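Local coordinates for protein geranylgeranyl pyrophosphate synthase (Corynebacterium glutamicum, PDB 3LMD) that probably condenses isopentenyl diphosphate with allylic diphosphates to build longer isoprenoid chains, as a magnesium-dependent member of the FPP/GGPP synthase family, at residues 162-165 / 166-170; 336-339 / 340-343. One frame throughout, in Å; residues are numbered along the deposited sequence.

Each contact joins successive turns within a single helix, 159-181 for interaction 1 and the C-terminal helix 335-349 for interaction 2, so each rests on the same i to i+4 backbone ladder, yet their side chains work differently. Interaction 1 faces the second subunit and the neighbouring helices 132-157 and 188-214; aromatic and hydroxyl-imidazole packing mark it, with E167 at the surface. Interaction 2 is touched by no other chain. Its leucines are buried against helices 77-86 and 219-246, while E338 and R341 form a partly exposed salt bridge elsewhere on the helix. The two lie about 27 Å apart between centres and do not touch.

Interaction 1 (162-165 / 166-170); sequences VAHF and AETFG
The ring of F165 takes the CB of F169 over one face: this CH-pi contact brings CB to within 3.8 Å of F165 CZ and 4.0 Å of the ring centroid. The two side chains run side by side, pointing the same way. Their rings are nearly parallel, 14° apart, but slid so far along that they barely overlap, with centroids 5.4 Å apart, so F165 leans on the root of F169 more than on its ring. F165 holds CG anti to its own N (chi1 168°), which extends the ring along the helix toward the next turn.

On another side of the helix, T168 OG1 sits over one face of the H164 imidazole, near its rim. T168 turns OG1 beside its own backbone N (chi1 -60°), back toward the preceding turn, where OG1 lies 2.9 Å from H164 O. T168 N gives that oxygen a nearly straight hydrogen bond of 2.9 Å. F169 N reaches F165 O in the same ladder at 2.7 Å.

M154 and L147 of helix 132-157 pack on F165 and F169, and S151 and G152 of the second subunit on F165 and A166. From helix 188-214, Y209 stacks on H164 and S206 OG is hydrogen-bonded to H164 NE2. The F169 side chain lies about 10 Å from that of D115, which binds calcium in a structure of this protein, though no ion is bound to this chain.

The aromatic pair thus sets its F165 end against the second subunit, while the stack and the NE2 bond probably fix the rotation of the H164 ring, presenting a face to T168 OG1.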
loop_
_atom_site.group_PDB
_atom_site.type_symbol
_atom_site.label_atom_id
_atom_site.label_comp_id
_atom_site.label_asym_id
_atom_site.label_seq_id
_atom_site.Cartn_x
_atom_site.Cartn_y
_atom_site.Cartn_z
ATOM N N VAL A 162 -14.214 4.213 -3.914
ATOM C CA VAL A 162 -12.821 4.035 -4.339
ATOM C C VAL A 162 -12.152 5.415 -4.573
ATOM O O VAL A 162 -11.014 5.633 -4.184
ATOM C CB VAL A 162 -12.708 3.169 -5.618
ATOM C CG1 VAL A 162 -11.242 3.044 -6.094
ATOM C CG2 VAL A 162 -13.289 1.730 -5.365
ATOM N N ALA A 163 -12.875 6.333 -5.215
ATOM C CA ALA A 163 -12.355 7.673 -5.512
ATOM C C ALA A 163 -12.077 8.393 -4.204
ATOM O O ALA A 163 -11.028 9.048 -4.028
ATOM C CB ALA A 163 -13.394 8.457 -6.316
ATOM N N HIS A 164 -13.023 8.281 -3.271
ATOM C CA HIS A 164 -12.867 8.913 -1.965
ATOM C C HIS A 164 -11.704 8.291 -1.192
ATOM O O HIS A 164 -10.916 8.997 -0.559
ATOM C CB HIS A 164 -14.162 8.800 -1.161
ATOM C CG HIS A 164 -14.026 9.281 0.240
ATOM N ND1 HIS A 164 -14.134 10.614 0.578
ATOM C CD2 HIS A 164 -13.737 8.618 1.389
ATOM C CE1 HIS A 164 -13.935 10.750 1.882
ATOM N NE2 HIS A 164 -13.692 9.555 2.395
ATOM N N PHE A 165 -11.587 6.968 -1.252
ATOM C CA PHE A 165 -10.435 6.279 -0.651
ATOM C C PHE A 165 -9.118 6.779 -1.238
ATOM O O PHE A 165 -8.152 7.058 -0.507
ATOM C CB PHE A 165 -10.538 4.747 -0.864
ATOM C CG PHE A 165 -9.262 4.003 -0.522
ATOM C CD1 PHE A 165 -8.998 3.621 0.786
ATOM C CD2 PHE A 165 -8.293 3.775 -1.489
ATOM C CE1 PHE A 165 -7.800 2.950 1.100
ATOM C CE2 PHE A 165 -7.088 3.122 -1.181
ATOM C CZ PHE A 165 -6.837 2.719 0.131
ATOM N N ALA A 166 -9.062 6.893 -2.561
ATOM C CA ALA A 166 -7.823 7.316 -3.208
ATOM C C ALA A 166 -7.360 8.672 -2.651
ATOM O O ALA A 166 -6.165 8.870 -2.361
ATOM C CB ALA A 166 -7.997 7.383 -4.729
ATOM N N GLU A 167 -8.310 9.588 -2.471
ATOM C CA GLU A 167 -8.007 10.918 -1.944
ATOM C C GLU A 167 -7.598 10.839 -0.492
ATOM O O GLU A 167 -6.589 11.411 -0.085
ATOM C CB GLU A 167 -9.224 11.845 -2.058
ATOM C CG GLU A 167 -8.898 13.259 -1.586
ATOM C CD GLU A 167 -10.072 14.225 -1.662
ATOM O OE1 GLU A 167 -11.118 13.877 -2.251
ATOM O OE2 GLU A 167 -9.929 15.351 -1.131
ATOM N N THR A 168 -8.405 10.145 0.309
ATOM C CA THR A 168 -8.105 9.982 1.728
ATOM C C THR A 168 -6.749 9.326 1.997
ATOM O O THR A 168 -5.923 9.814 2.791
ATOM C CB THR A 168 -9.223 9.142 2.402
ATOM O OG1 THR A 168 -10.471 9.843 2.231
ATOM C CG2 THR A 168 -8.920 8.957 3.858
ATOM N N PHE A 169 -6.515 8.202 1.349
ATOM C CA PHE A 169 -5.270 7.481 1.520
ATOM C C PHE A 169 -4.064 8.307 1.008
ATOM O O PHE A 169 -3.043 8.379 1.670
ATOM C CB PHE A 169 -5.361 6.103 0.839
ATOM C CG PHE A 169 -4.149 5.254 1.058
ATOM C CD1 PHE A 169 -3.716 4.964 2.346
ATOM C CD2 PHE A 169 -3.425 4.773 -0.010
ATOM C CE1 PHE A 169 -2.589 4.193 2.561
ATOM C CE2 PHE A 169 -2.275 3.982 0.207
ATOM C CZ PHE A 169 -1.865 3.714 1.494
ATOM N N GLY A 170 -4.216 8.970 -0.123
ATOM C CA GLY A 170 -3.163 9.888 -0.625
ATOM C C GLY A 170 -2.816 10.980 0.401
ATOM O O GLY A 170 -1.648 11.287 0.643
#

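Interaction 2 (336-339 / 340-343)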
loop_
_atom_site.group_PDB
_atom_site.type_symbol
_atom_site.label_atom_id
_atom_site.label_comp_id
_atom_site.label_asym_id
_atom_site.label_seq_id
_atom_site.Cartn_x
_atom_site.Cartn_y
_atom_site.Cartn_z
ATOM N N VAL A 336 -28.468 11.237 18.331
ATOM C CA VAL A 336 -27.179 10.908 17.699
ATOM C C VAL A 336 -26.401 12.205 17.518
ATOM O O VAL A 336 -25.210 12.257 17.782
ATOM C CB VAL A 336 -27.341 10.181 16.372
ATOM C CG1 VAL A 336 -25.938 9.929 15.696
ATOM C CG2 VAL A 336 -28.020 8.834 16.619
ATOM N N LYS A 337 -27.074 13.265 17.072
ATOM C CA LYS A 337 -26.378 14.561 16.986
ATOM C C LYS A 337 -25.733 14.941 18.309
ATOM O O LYS A 337 -24.582 15.403 18.342
ATOM C CB LYS A 337 -27.331 15.668 16.515
ATOM C CG LYS A 337 -26.712 17.068 16.465
ATOM C CD LYS A 337 -27.542 18.014 15.581
ATOM C CE LYS A 337 -27.509 19.448 16.136
ATOM N NZ LYS A 337 -28.204 20.386 15.179
ATOM N N GLU A 338 -26.467 14.765 19.407
ATOM C CA GLU A 338 -25.957 15.171 20.713
ATOM C C GLU A 338 -24.849 14.242 21.223
ATOM O O GLU A 338 -23.976 14.681 21.963
ATOM C CB GLU A 338 -27.094 15.268 21.753
ATOM C CG GLU A 338 -28.058 16.475 21.523
ATOM C CD GLU A 338 -27.336 17.805 21.214
ATOM O OE1 GLU A 338 -26.438 18.228 21.987
ATOM O OE2 GLU A 338 -27.672 18.434 20.194
ATOM N N ALA A 339 -24.898 12.963 20.838
ATOM C CA ALA A 339 -23.816 12.025 21.152
ATOM C C ALA A 339 -22.515 12.455 20.435
ATOM O O ALA A 339 -21.417 12.382 21.007
ATOM C CB ALA A 339 -24.218 10.592 20.703
ATOM N N LEU A 340 -22.645 12.898 19.190
ATOM C CA LEU A 340 -21.485 13.410 18.471
ATOM C C LEU A 340 -20.959 14.638 19.151
ATOM O O LEU A 340 -19.755 14.765 19.337
ATOM C CB LEU A 340 -21.795 13.698 17.005
ATOM C CG LEU A 340 -22.122 12.436 16.205
ATOM C CD1 LEU A 340 -22.621 12.840 14.863
ATOM C CD2 LEU A 340 -20.881 11.499 16.090
ATOM N N ARG A 341 -21.841 15.536 19.534
ATOM C CA ARG A 341 -21.435 16.727 20.213
ATOM C C ARG A 341 -20.749 16.390 21.513
ATOM O O ARG A 341 -19.721 16.918 21.814
ATOM C CB ARG A 341 -22.622 17.641 20.463
ATOM C CG ARG A 341 -22.249 19.059 20.833
ATOM C CD ARG A 341 -23.349 19.850 21.498
ATOM N NE ARG A 341 -24.602 19.882 20.760
ATOM C CZ ARG A 341 -24.841 20.648 19.722
ATOM N NH1 ARG A 341 -23.913 21.440 19.265
ATOM N NH2 ARG A 341 -26.003 20.600 19.133
ATOM N N ASN A 342 -21.326 15.487 22.273
ATOM C CA ASN A 342 -20.810 15.163 23.573
ATOM C C ASN A 342 -19.439 14.561 23.509
ATOM O O ASN A 342 -18.653 14.764 24.367
ATOM C CB ASN A 342 -21.720 14.216 24.320
ATOM C CG ASN A 342 -23.032 14.847 24.717
ATOM O OD1 ASN A 342 -23.953 14.152 25.091
ATOM N ND2 ASN A 342 -23.132 16.148 24.620
ATOM N N LEU A 343 -19.152 13.805 22.486
ATOM C CA LEU A 343 -17.842 13.261 22.426
ATOM C C LEU A 343 -16.754 14.265 22.111
ATOM O O LEU A 343 -15.647 14.138 22.555
ATOM C CB LEU A 343 -17.781 12.050 21.553
ATOM C CG LEU A 343 -17.923 12.135 20.080
ATOM C CD1 LEU A 343 -16.610 12.340 19.544
ATOM C CD2 LEU A 343 -18.444 10.831 19.616
HETATM O O HOH W 1 -25.299 17.430 24.174
#
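E338 OE1 is gripped by two donors, R341 NE at 2.8 Å and a water at 2.6 Å. The second carboxylate oxygen, E338 OE2, takes R341 NH2 at 2.9 Å through its syn lone pair, making a side-on, two-pronged salt bridge three residues apart. Both bonds are fairly straight, 166° at NE and 164° at NH2, and the carboxylate and guanidinium planes are 25° apart, nearly coplanar. R341, bent at chi3, reaches back over the turn to the carboxylate, which meets the edge of its guanidinium. The water accepts from N342 ND2 at 2.6 Å, carrying the link on to the next residue.

K337 lies alongside R341, its CE 3.5 Å from R341 NH2, while its NZ turns elsewhere, to D333 and to the carbonyls of L328 and L331. N325 OD1 takes R341 NH1, so the guanidinium is also held from beyond this helix.

Beneath run the backbone bonds, among them N342 N to E338 O at 2.8 Å. L340 packs against F81, L84, L225 and F228, and L343 against F77, M80 and F236, seating the helix on helices 77-86 and 219-246.

This stretch of helix therefore sets L340 and L343 against the core and the E338-R341 pair on a more exposed side. With all three of its nitrogens bonded, the guanidinium is restrained in rotation, and the nearby carboxylate probably offsets the like charges of K337 NZ and R341 NH2.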